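Local coordinates for L-amino acid deaminase (Proteus vulgaris, PDB 5I39), which binds FAD and, as a membrane-bound flavoprotein oxidoreductase, probably deaminates L-amino acids by oxidising them, at residues A[16-27]-A[185-195]; A[265-273]-A[328-338]. All coordinates share one frame; numbering follows the deposited sequence. Where two conformers were deposited one is given.

Contact 1 (A[16-27]-A[185-195]); sequences RFVPGTPRHGFV and DPEVATFVMAE. With EDO (1,2-ethanediol), chain C.
Gly25 lies flat on the ring of Phe191: its CA sits 3.5 Å from the ring centroid and 8° off the normal, a CH-pi contact over the face. The glycine backbone continues across the ring, with Gly25 C 3.4 Å from Phe191 CE1. Phe17 fills the hollow beside that ring, its CE1 at 4.0 Å from Phe191 CE2, while the same phenyl lies against the CA and CG of Glu187. Farther along, Val27 leans on the first turns of helix 189-199: CG2 rests on Phe191 CB at 3.9 Å, and CG1 on Ala194 CB and the carboxylate carbon of Glu195.

At the other end Glu187, bent at chi2 (76°), pushes its carboxylate between two arginines. OE2 takes NH1 of Arg16 at 3.0 Å, from above the carboxylate plane, and OE1 pairs with NH1 of Arg23 at 3.2 Å. Arg23 NH2 reaches Asp185 OD2 at 2.7 Å, on its anti side, and Val188 CG2 lies over the guanidinium face. Arg16 is shared, its NH2 bonding Ser77 O, and Asp185 also pairs with Arg286. One water bridges Pro22 O, Gly25 N and Glu187 O, filling the dip between the two backbones.

Pro186 lies close to the FAD-binding Gly81. The alternating charges of the salt bridges probably steady both carboxylates in their ionised form, and the network clamps the N-terminal arm to the loop leading into the helix, beside the FAD site.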
loop_
_atom_site.group_PDB
_atom_site.type_symbol
_atom_site.label_atom_id
_atom_site.label_comp_id
_atom_site.label_asym_id
_atom_site.label_seq_id
_atom_site.Cartn_x
_atom_site.Cartn_y
_atom_site.Cartn_z
ATOM N N ARG A 16 12.770 8.022 -12.037
ATOM C CA ARG A 16 12.565 8.175 -10.589
ATOM C C ARG A 16 13.499 7.309 -9.736
ATOM O O ARG A 16 13.841 7.690 -8.619
ATOM C CB ARG A 16 11.107 7.897 -10.218
ATOM C CG ARG A 16 10.629 6.467 -10.443
ATOM C CD ARG A 16 9.130 6.456 -10.684
ATOM N NE ARG A 16 8.591 5.118 -10.927
ATOM C CZ ARG A 16 8.173 4.266 -9.990
ATOM N NH1 ARG A 16 8.228 4.572 -8.688
ATOM N NH2 ARG A 16 7.693 3.083 -10.370
ATOM N N PHE A 17 13.890 6.144 -10.252
ATOM C CA PHE A 17 14.874 5.294 -9.580
ATOM C C PHE A 17 16.276 5.815 -9.895
ATOM O O PHE A 17 16.581 6.129 -11.048
ATOM C CB PHE A 17 14.738 3.834 -10.016
ATOM C CG PHE A 17 13.402 3.220 -9.684
ATOM C CD1 PHE A 17 13.100 2.822 -8.382
ATOM C CD2 PHE A 17 12.444 3.033 -10.676
ATOM C CE1 PHE A 17 11.872 2.245 -8.082
ATOM C CE2 PHE A 17 11.214 2.461 -10.379
ATOM C CZ PHE A 17 10.925 2.071 -9.079
ATOM N N VAL A 18 17.112 5.909 -8.863
ATOM C CA VAL A 18 18.461 6.468 -8.975
ATOM C C VAL A 18 19.474 5.429 -8.476
ATOM O O VAL A 18 19.674 5.285 -7.266
ATOM C CB VAL A 18 18.588 7.793 -8.188
ATOM C CG1 VAL A 18 19.946 8.443 -8.429
ATOM C CG2 VAL A 18 17.478 8.759 -8.588
ATOM N N PRO A 19 20.118 4.690 -9.405
ATOM C CA PRO A 19 21.149 3.715 -9.021
ATOM C C PRO A 19 22.275 4.317 -8.162
ATOM O O PRO A 19 22.608 5.491 -8.309
ATOM C CB PRO A 19 21.693 3.227 -10.373
ATOM C CG PRO A 19 20.576 3.438 -11.331
ATOM C CD PRO A 19 19.847 4.657 -10.856
ATOM N N GLY A 20 22.827 3.519 -7.255
ATOM C CA GLY A 20 23.918 3.972 -6.381
ATOM C C GLY A 20 23.525 4.971 -5.300
ATOM O O GLY A 20 24.381 5.694 -4.779
ATOM N N THR A 21 22.232 5.015 -4.972
ATOM C CA THR A 21 21.686 5.856 -3.897
ATOM C C THR A 21 20.633 5.013 -3.184
ATOM O O THR A 21 20.270 3.956 -3.689
ATOM C CB THR A 21 21.004 7.142 -4.430
ATOM O OG1 THR A 21 19.725 6.824 -5.000
ATOM C CG2 THR A 21 21.875 7.858 -5.462
ATOM N N PRO A 22 20.103 5.486 -2.034
ATOM C CA PRO A 22 18.976 4.786 -1.385
ATOM C C PRO A 22 17.705 4.606 -2.237
ATOM O O PRO A 22 16.859 3.790 -1.882
ATOM C CB PRO A 22 18.681 5.668 -0.164
ATOM C CG PRO A 22 19.978 6.313 0.148
ATOM C CD PRO A 22 20.612 6.580 -1.185
ATOM N N ARG A 23 17.583 5.351 -3.337
ATOM C CA ARG A 23 16.467 5.229 -4.287
ATOM C C ARG A 23 16.754 4.283 -5.464
ATOM O O ARG A 23 16.116 4.388 -6.516
ATOM C CB ARG A 23 16.086 6.629 -4.785
ATOM C CG ARG A 23 15.659 7.521 -3.637
ATOM C CD ARG A 23 15.331 8.953 -4.005
ATOM N NE ARG A 23 14.574 9.518 -2.890
ATOM C CZ ARG A 23 13.247 9.461 -2.740
ATOM N NH1 ARG A 23 12.455 8.907 -3.669
ATOM N NH2 ARG A 23 12.700 9.991 -1.646
ATOM N N HIS A 24 17.691 3.350 -5.269
ATOM C CA HIS A 24 18.099 2.374 -6.297
ATOM C C HIS A 24 16.943 1.513 -6.838
ATOM O O HIS A 24 16.886 1.223 -8.033
ATOM C CB HIS A 24 19.279 1.493 -5.806
ATOM C CG HIS A 24 19.055 0.822 -4.481
ATOM N ND1 HIS A 24 18.312 -0.326 -4.351
ATOM C CD2 HIS A 24 19.495 1.119 -3.234
ATOM C CE1 HIS A 24 18.282 -0.700 -3.086
ATOM N NE2 HIS A 24 18.995 0.162 -2.384
ATOM N N GLY A 25 16.015 1.128 -5.967
ATOM C CA GLY A 25 14.842 0.357 -6.380
ATOM C C GLY A 25 15.141 -1.032 -6.912
ATOM O O GLY A 25 14.553 -1.474 -7.892
ATOM N N PHE A 26 16.038 -1.731 -6.232
ATOM C CA PHE A 26 16.392 -3.110 -6.566
ATOM C C PHE A 26 16.994 -3.798 -5.353
ATOM O O PHE A 26 17.998 -3.342 -4.806
ATOM C CB PHE A 26 17.360 -3.220 -7.747
ATOM C CG PHE A 26 17.666 -4.645 -8.123
ATOM C CD1 PHE A 26 16.761 -5.389 -8.875
ATOM C CD2 PHE A 26 18.829 -5.268 -7.679
ATOM C CE1 PHE A 26 17.023 -6.715 -9.200
ATOM C CE2 PHE A 26 19.097 -6.592 -8.000
ATOM C CZ PHE A 26 18.192 -7.315 -8.760
ATOM N N VAL A 27 16.365 -4.893 -4.947
ATOM C CA VAL A 27 16.875 -5.752 -3.892
ATOM C C VAL A 27 17.044 -7.127 -4.502
ATOM O O VAL A 27 16.094 -7.686 -5.047
ATOM C CB VAL A 27 15.897 -5.814 -2.706
ATOM C CG1 VAL A 27 16.343 -6.849 -1.681
ATOM C CG2 VAL A 27 15.784 -4.445 -2.057
ATOM N N ASP A 185 7.569 6.833 -0.061
ATOM C CA ASP A 185 7.997 7.034 -1.446
ATOM C C ASP A 185 8.216 5.677 -2.115
ATOM O O ASP A 185 8.951 4.839 -1.585
ATOM C CB ASP A 185 9.290 7.853 -1.505
ATOM C CG ASP A 185 9.195 9.187 -0.770
ATOM O OD1 ASP A 185 8.077 9.659 -0.461
ATOM O OD2 ASP A 185 10.265 9.772 -0.493
ATOM N N PRO A 186 7.614 5.459 -3.300
ATOM C CA PRO A 186 7.677 4.131 -3.917
ATOM C C PRO A 186 9.046 3.708 -4.451
ATOM O O PRO A 186 9.253 2.529 -4.710
ATOM C CB PRO A 186 6.641 4.227 -5.034
ATOM C CG PRO A 186 6.622 5.668 -5.393
ATOM C CD PRO A 186 6.782 6.384 -4.090
ATOM N N GLU A 187 9.980 4.646 -4.568
ATOM C CA GLU A 187 11.341 4.308 -4.960
ATOM C C GLU A 187 12.137 3.677 -3.817
ATOM O O GLU A 187 13.226 3.156 -4.058
ATOM C CB GLU A 187 12.076 5.544 -5.474
ATOM C CG GLU A 187 11.442 6.182 -6.706
ATOM C CD GLU A 187 10.192 6.997 -6.420
ATOM O OE1 GLU A 187 10.074 7.569 -5.314
ATOM O OE2 GLU A 187 9.315 7.050 -7.306
ATOM N N VAL A 188 11.608 3.734 -2.590
ATOM C CA VAL A 188 12.347 3.309 -1.397
ATOM C C VAL A 188 11.605 2.334 -0.476
ATOM O O VAL A 188 12.180 1.322 -0.087
ATOM C CB VAL A 188 12.790 4.532 -0.555
ATOM C CG1 VAL A 188 13.594 4.095 0.664
ATOM C CG2 VAL A 188 13.610 5.499 -1.393
ATOM N N ALA A 189 10.366 2.643 -0.098
ATOM C CA ALA A 189 9.747 2.016 1.081
ATOM C C ALA A 189 9.758 0.486 1.073
ATOM O O ALA A 189 10.234 -0.135 2.019
ATOM C CB ALA A 189 8.334 2.534 1.278
ATOM N N THR A 190 9.234 -0.120 0.016
ATOM C CA THR A 190 9.123 -1.581 -0.006
ATOM C C THR A 190 10.496 -2.238 -0.134
ATOM O O THR A 190 10.707 -3.340 0.367
ATOM C CB THR A 190 8.167 -2.055 -1.106
ATOM O OG1 THR A 190 6.924 -1.374 -0.937
ATOM C CG2 THR A 190 7.924 -3.561 -1.022
ATOM N N PHE A 191 11.430 -1.549 -0.779
ATOM C CA PHE A 191 12.797 -2.057 -0.925
ATOM C C PHE A 191 13.500 -2.120 0.426
ATOM O O PHE A 191 14.164 -3.108 0.734
ATOM C CB PHE A 191 13.573 -1.218 -1.941
ATOM C CG PHE A 191 12.918 -1.192 -3.294
ATOM C CD1 PHE A 191 13.041 -2.272 -4.165
ATOM C CD2 PHE A 191 12.124 -0.116 -3.675
ATOM C CE1 PHE A 191 12.407 -2.263 -5.399
ATOM C CE2 PHE A 191 11.486 -0.103 -4.903
ATOM C CZ PHE A 191 11.632 -1.175 -5.769
ATOM N N VAL A 192 13.331 -1.086 1.244
ATOM C CA VAL A 192 13.850 -1.115 2.612
ATOM C C VAL A 192 13.218 -2.273 3.398
ATOM O O VAL A 192 13.912 -2.993 4.114
ATOM C CB VAL A 192 13.646 0.247 3.313
ATOM C CG1 VAL A 192 13.934 0.166 4.807
ATOM C CG2 VAL A 192 14.554 1.293 2.672
HETATM N N MSE A 193 11.912 -2.473 3.244
HETATM C CA MSE A 193 11.237 -3.562 3.961
HETATM C C MSE A 193 11.729 -4.918 3.502
HETATM O O MSE A 193 11.884 -5.821 4.323
HETATM C CB MSE A 193 9.716 -3.491 3.836
HETATM C CG MSE A 193 9.062 -2.233 4.412
HETATM SE SE MSE A 193 9.747 -1.704 6.181
HETATM C CE MSE A 193 9.565 -3.384 7.179
ATOM N N ALA A 194 11.988 -5.077 2.204
ATOM C CA ALA A 194 12.519 -6.344 1.683
ATOM C C ALA A 194 13.915 -6.665 2.217
ATOM O O ALA A 194 14.188 -7.811 2.583
ATOM C CB ALA A 194 12.539 -6.332 0.167
ATOM N N GLU A 195 14.797 -5.671 2.250
ATOM C CA GLU A 195 16.144 -5.874 2.792
ATOM C C GLU A 195 16.073 -6.240 4.272
ATOM O O GLU A 195 16.814 -7.101 4.743
ATOM C CB GLU A 195 17.023 -4.638 2.597
ATOM C CG GLU A 195 17.510 -4.427 1.177
ATOM C CD GLU A 195 18.454 -5.506 0.692
ATOM O OE1 GLU A 195 18.505 -6.598 1.294
ATOM O OE2 GLU A 195 19.147 -5.251 -0.311
HETATM C C1 EDO C . 11.531 -2.767 -8.919
HETATM O O1 EDO C . 10.896 -2.408 -10.147
HETATM C C2 EDO C . 12.335 -4.051 -9.110
HETATM O O2 EDO C . 13.741 -3.843 -8.938
HETATM O O HOH W 1 15.429 1.787 -3.154
HETATM O O HOH W 2 19.927 -3.597 -2.661
#

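Contact 2 (A[265-273]-A[328-338]); sequences LISGSPTAP and LKAEFPAFKES. With EDO (1,2-ethanediol), chain G.
Ile266, the last residue of strand 257-266, sends its long branch across to the helix end and the turn after it. Its CB points toward 328-338 but stays beyond contact distance, and so does CG2. CG1 sits between the backbone N and the carbonyl carbon (chi1 66°) and carries the branch onward, and chi2 of 173° stretches it out fully. Across this contact only CD1 touches: it meets Leu328 CD2 tip to tip at 3.8 Å, Phe335 CD1 at 3.8 Å with the two side chains at about a right angle, and Ser338 CB at 4.0 Å.

Beyond this point the Phe335 ring lies between the Ile266 methyl and residues 272-273, where Ala272 CB is 3.8 Å from Phe335 CE1 and Pro273 CD is near its CZ. Pro273 CG goes on to Phe332 CE1. Phe285, from strand 283-287, meets both phenylalanines edge-to-face.

Two serines stitch the rims of this patch. Ser338 OG donates to Ser267 O at 2.8 Å, from above the carbonyl plane, and Ser269 OG donates to Ala334 O, also at 2.8 Å but tilted 33° from the plane. Ser269 OG accepts from Thr271 N as well, an ST turn, so the hydroxyl is held between two backbone groups. Ser267 OG takes the amide of Lys339.

The chemistry is thus an apolar middle of methyls, one proline and two phenyl rings, with hydroxyl-to-carbonyl bonds on its borders: the oily part gives close fit, while the serine bonds probably help set how the two segments lie against each other.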
loop_
_atom_site.group_PDB
_atom_site.type_symbol
_atom_site.label_atom_id
_atom_site.label_comp_id
_atom_site.label_asym_id
_atom_site.label_seq_id
_atom_site.Cartn_x
_atom_site.Cartn_y
_atom_site.Cartn_z
ATOM N N LEU A 265 5.990 12.165 -11.199
ATOM C CA LEU A 265 6.936 12.664 -10.214
ATOM C C LEU A 265 7.620 13.876 -10.818
ATOM O O LEU A 265 8.156 13.788 -11.924
ATOM C CB LEU A 265 7.967 11.592 -9.847
ATOM C CG LEU A 265 9.000 11.982 -8.778
ATOM C CD1 LEU A 265 8.337 12.219 -7.431
ATOM C CD2 LEU A 265 10.084 10.924 -8.648
ATOM N N ILE A 266 7.590 14.997 -10.100
ATOM C CA ILE A 266 8.214 16.238 -10.556
ATOM C C ILE A 266 9.235 16.730 -9.541
ATOM O O ILE A 266 9.175 16.387 -8.355
ATOM C CB ILE A 266 7.167 17.338 -10.876
ATOM C CG1 ILE A 266 6.411 17.798 -9.619
ATOM C CG2 ILE A 266 6.210 16.833 -11.952
ATOM C CD1 ILE A 266 5.490 18.981 -9.846
ATOM N N SER A 267 10.174 17.542 -10.013
ATOM C CA SER A 267 11.181 18.119 -9.136
ATOM C C SER A 267 10.562 19.174 -8.228
ATOM O O SER A 267 9.470 19.694 -8.489
ATOM C CB SER A 267 12.349 18.701 -9.935
ATOM O OG SER A 267 11.941 19.774 -10.765
ATOM N N GLY A 268 11.274 19.462 -7.147
ATOM C CA GLY A 268 10.797 20.351 -6.105
ATOM C C GLY A 268 10.984 21.820 -6.405
ATOM O O GLY A 268 11.356 22.216 -7.510
ATOM N N SER A 269 10.728 22.628 -5.388
ATOM C CA SER A 269 10.805 24.073 -5.501
ATOM C C SER A 269 10.989 24.670 -4.104
ATOM O O SER A 269 10.345 24.192 -3.166
ATOM C CB SER A 269 9.514 24.586 -6.137
ATOM O OG SER A 269 9.297 25.953 -5.866
ATOM N N PRO A 270 11.839 25.719 -3.954
ATOM C CA PRO A 270 11.985 26.347 -2.637
ATOM C C PRO A 270 10.707 27.023 -2.110
ATOM O O PRO A 270 10.597 27.248 -0.905
ATOM C CB PRO A 270 13.105 27.375 -2.853
ATOM C CG PRO A 270 13.104 27.656 -4.311
ATOM C CD PRO A 270 12.645 26.399 -4.986
ATOM N N THR A 271 9.760 27.332 -2.999
ATOM C CA THR A 271 8.493 27.972 -2.623
ATOM C C THR A 271 7.272 27.041 -2.651
ATOM O O THR A 271 6.153 27.492 -2.406
ATOM C CB THR A 271 8.210 29.190 -3.527
ATOM O OG1 THR A 271 8.173 28.774 -4.896
ATOM C CG2 THR A 271 9.279 30.263 -3.344
ATOM N N ALA A 272 7.475 25.755 -2.939
ATOM C CA ALA A 272 6.387 24.772 -2.878
ATOM C C ALA A 272 5.865 24.666 -1.439
ATOM O O ALA A 272 6.622 24.884 -0.491
ATOM C CB ALA A 272 6.862 23.417 -3.374
ATOM N N PRO A 273 4.568 24.339 -1.267
ATOM C CA PRO A 273 3.974 24.427 0.070
ATOM C C PRO A 273 4.246 23.249 1.007
ATOM O O PRO A 273 3.913 23.337 2.187
ATOM C CB PRO A 273 2.479 24.516 -0.229
ATOM C CG PRO A 273 2.313 23.738 -1.482
ATOM C CD PRO A 273 3.568 23.956 -2.282
ATOM N N LEU A 328 -1.878 22.042 -12.269
ATOM C CA LEU A 328 -1.115 22.081 -11.011
ATOM C C LEU A 328 -0.287 23.368 -10.912
ATOM O O LEU A 328 -0.303 24.055 -9.887
ATOM C CB LEU A 328 -0.195 20.860 -10.888
ATOM C CG LEU A 328 0.801 20.832 -9.717
ATOM C CD1 LEU A 328 0.079 20.844 -8.378
ATOM C CD2 LEU A 328 1.713 19.621 -9.820
ATOM N N LYS A 329 0.437 23.671 -11.985
ATOM C CA LYS A 329 1.273 24.870 -12.050
ATOM C C LYS A 329 0.464 26.165 -12.031
ATOM O O LYS A 329 0.912 27.162 -11.468
ATOM C CB LYS A 329 2.165 24.820 -13.292
ATOM C CG LYS A 329 3.233 23.745 -13.207
ATOM C CD LYS A 329 3.861 23.451 -14.555
ATOM C CE LYS A 329 4.836 22.292 -14.450
ATOM N NZ LYS A 329 5.434 21.939 -15.759
ATOM N N ALA A 330 -0.721 26.149 -12.638
ATOM C CA ALA A 330 -1.620 27.307 -12.591
ATOM C C ALA A 330 -2.109 27.573 -11.165
ATOM O O ALA A 330 -2.195 28.722 -10.741
ATOM C CB ALA A 330 -2.801 27.108 -13.525
ATOM N N GLU A 331 -2.410 26.508 -10.427
ATOM C CA GLU A 331 -2.888 26.640 -9.051
ATOM C C GLU A 331 -1.759 26.939 -8.064
ATOM O O GLU A 331 -1.962 27.677 -7.099
ATOM C CB GLU A 331 -3.662 25.391 -8.629
ATOM C CG GLU A 331 -4.298 25.461 -7.241
ATOM C CD GLU A 331 -5.195 26.671 -7.031
ATOM O OE1 GLU A 331 -5.871 27.108 -7.989
ATOM O OE2 GLU A 331 -5.225 27.193 -5.898
ATOM N N PHE A 332 -0.588 26.350 -8.303
ATOM C CA PHE A 332 0.601 26.567 -7.478
ATOM C C PHE A 332 1.785 26.921 -8.379
ATOM O O PHE A 332 2.543 26.036 -8.788
ATOM C CB PHE A 332 0.907 25.320 -6.643
ATOM C CG PHE A 332 -0.003 25.149 -5.463
ATOM C CD1 PHE A 332 0.283 25.775 -4.255
ATOM C CD2 PHE A 332 -1.152 24.372 -5.558
ATOM C CE1 PHE A 332 -0.557 25.625 -3.161
ATOM C CE2 PHE A 332 -1.997 24.222 -4.468
ATOM C CZ PHE A 332 -1.700 24.850 -3.270
ATOM N N PRO A 333 1.947 28.226 -8.695
ATOM C CA PRO A 333 3.065 28.684 -9.536
ATOM C C PRO A 333 4.460 28.347 -9.007
ATOM O O PRO A 333 5.419 28.384 -9.774
ATOM C CB PRO A 333 2.853 30.201 -9.603
ATOM C CG PRO A 333 1.388 30.382 -9.403
ATOM C CD PRO A 333 1.004 29.326 -8.411
ATOM N N ALA A 334 4.568 27.987 -7.727
ATOM C CA ALA A 334 5.798 27.396 -7.185
ATOM C C ALA A 334 6.336 26.216 -8.008
ATOM O O ALA A 334 7.538 25.978 -8.007
ATOM C CB ALA A 334 5.581 26.959 -5.745
ATOM N N PHE A 335 5.451 25.482 -8.692
ATOM C CA PHE A 335 5.852 24.351 -9.541
ATOM C C PHE A 335 6.143 24.713 -11.004
ATOM O O PHE A 335 6.461 23.825 -11.793
ATOM C CB PHE A 335 4.771 23.260 -9.517
ATOM C CG PHE A 335 4.516 22.680 -8.153
ATOM C CD1 PHE A 335 5.509 21.974 -7.483
ATOM C CD2 PHE A 335 3.274 22.822 -7.543
ATOM C CE1 PHE A 335 5.271 21.429 -6.228
ATOM C CE2 PHE A 335 3.029 22.280 -6.289
ATOM C CZ PHE A 335 4.029 21.582 -5.631
ATOM N N LYS A 336 6.057 25.994 -11.371
ATOM C CA LYS A 336 6.196 26.417 -12.776
ATOM C C LYS A 336 7.472 25.909 -13.457
ATOM O O LYS A 336 7.428 25.505 -14.619
ATOM C CB LYS A 336 6.112 27.947 -12.884
ATOM C CG LYS A 336 6.187 28.514 -14.300
ATOM C CD LYS A 336 5.064 28.010 -15.187
ATOM C CE LYS A 336 5.094 28.681 -16.546
ATOM N NZ LYS A 336 3.881 28.359 -17.321
ATOM N N GLU A 337 8.592 25.930 -12.734
ATOM C CA GLU A 337 9.889 25.493 -13.273
ATOM C C GLU A 337 10.252 24.039 -12.934
ATOM O O GLU A 337 11.361 23.599 -13.238
ATOM C CB GLU A 337 11.011 26.424 -12.784
ATOM C CG GLU A 337 10.755 27.915 -12.991
ATOM C CD GLU A 337 10.491 28.292 -14.440
ATOM O OE1 GLU A 337 11.066 27.653 -15.349
ATOM O OE2 GLU A 337 9.709 29.239 -14.672
ATOM N N SER A 338 9.328 23.294 -12.323
ATOM C CA SER A 338 9.581 21.897 -11.961
ATOM C C SER A 338 9.676 21.020 -13.203
ATOM O O SER A 338 8.913 21.186 -14.153
ATOM C CB SER A 338 8.486 21.358 -11.041
ATOM O OG SER A 338 8.527 21.999 -9.780
HETATM C C1 EDO G . 3.546 20.553 -18.537
HETATM O O1 EDO G . 3.344 21.457 -17.448
HETATM C C2 EDO G . 4.717 21.019 -19.399
HETATM O O2 EDO G . 5.927 21.158 -18.640
#

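In the fold
From the N terminus, the arm 16-27 runs ahead of strand 40-43, the first of the dinucleotide-binding sheet, and contact 1 closes a long loop when the chain returns at 185-195 and enters helix 189-199. Contact 2 opens only after that, and closes a shorter excursion from the end of strand 257-266 to the end of helix 318-331, just before strand 340-350. The two loops follow in series and neither crosses the other. Their centres lie 24 Å apart, yet they touch where Leu265 CD2 packs on Arg16 CB. Contact 1 thus ties the N-terminal arm to the FAD-binding side, and contact 2 ties a helix to the large mixed sheet.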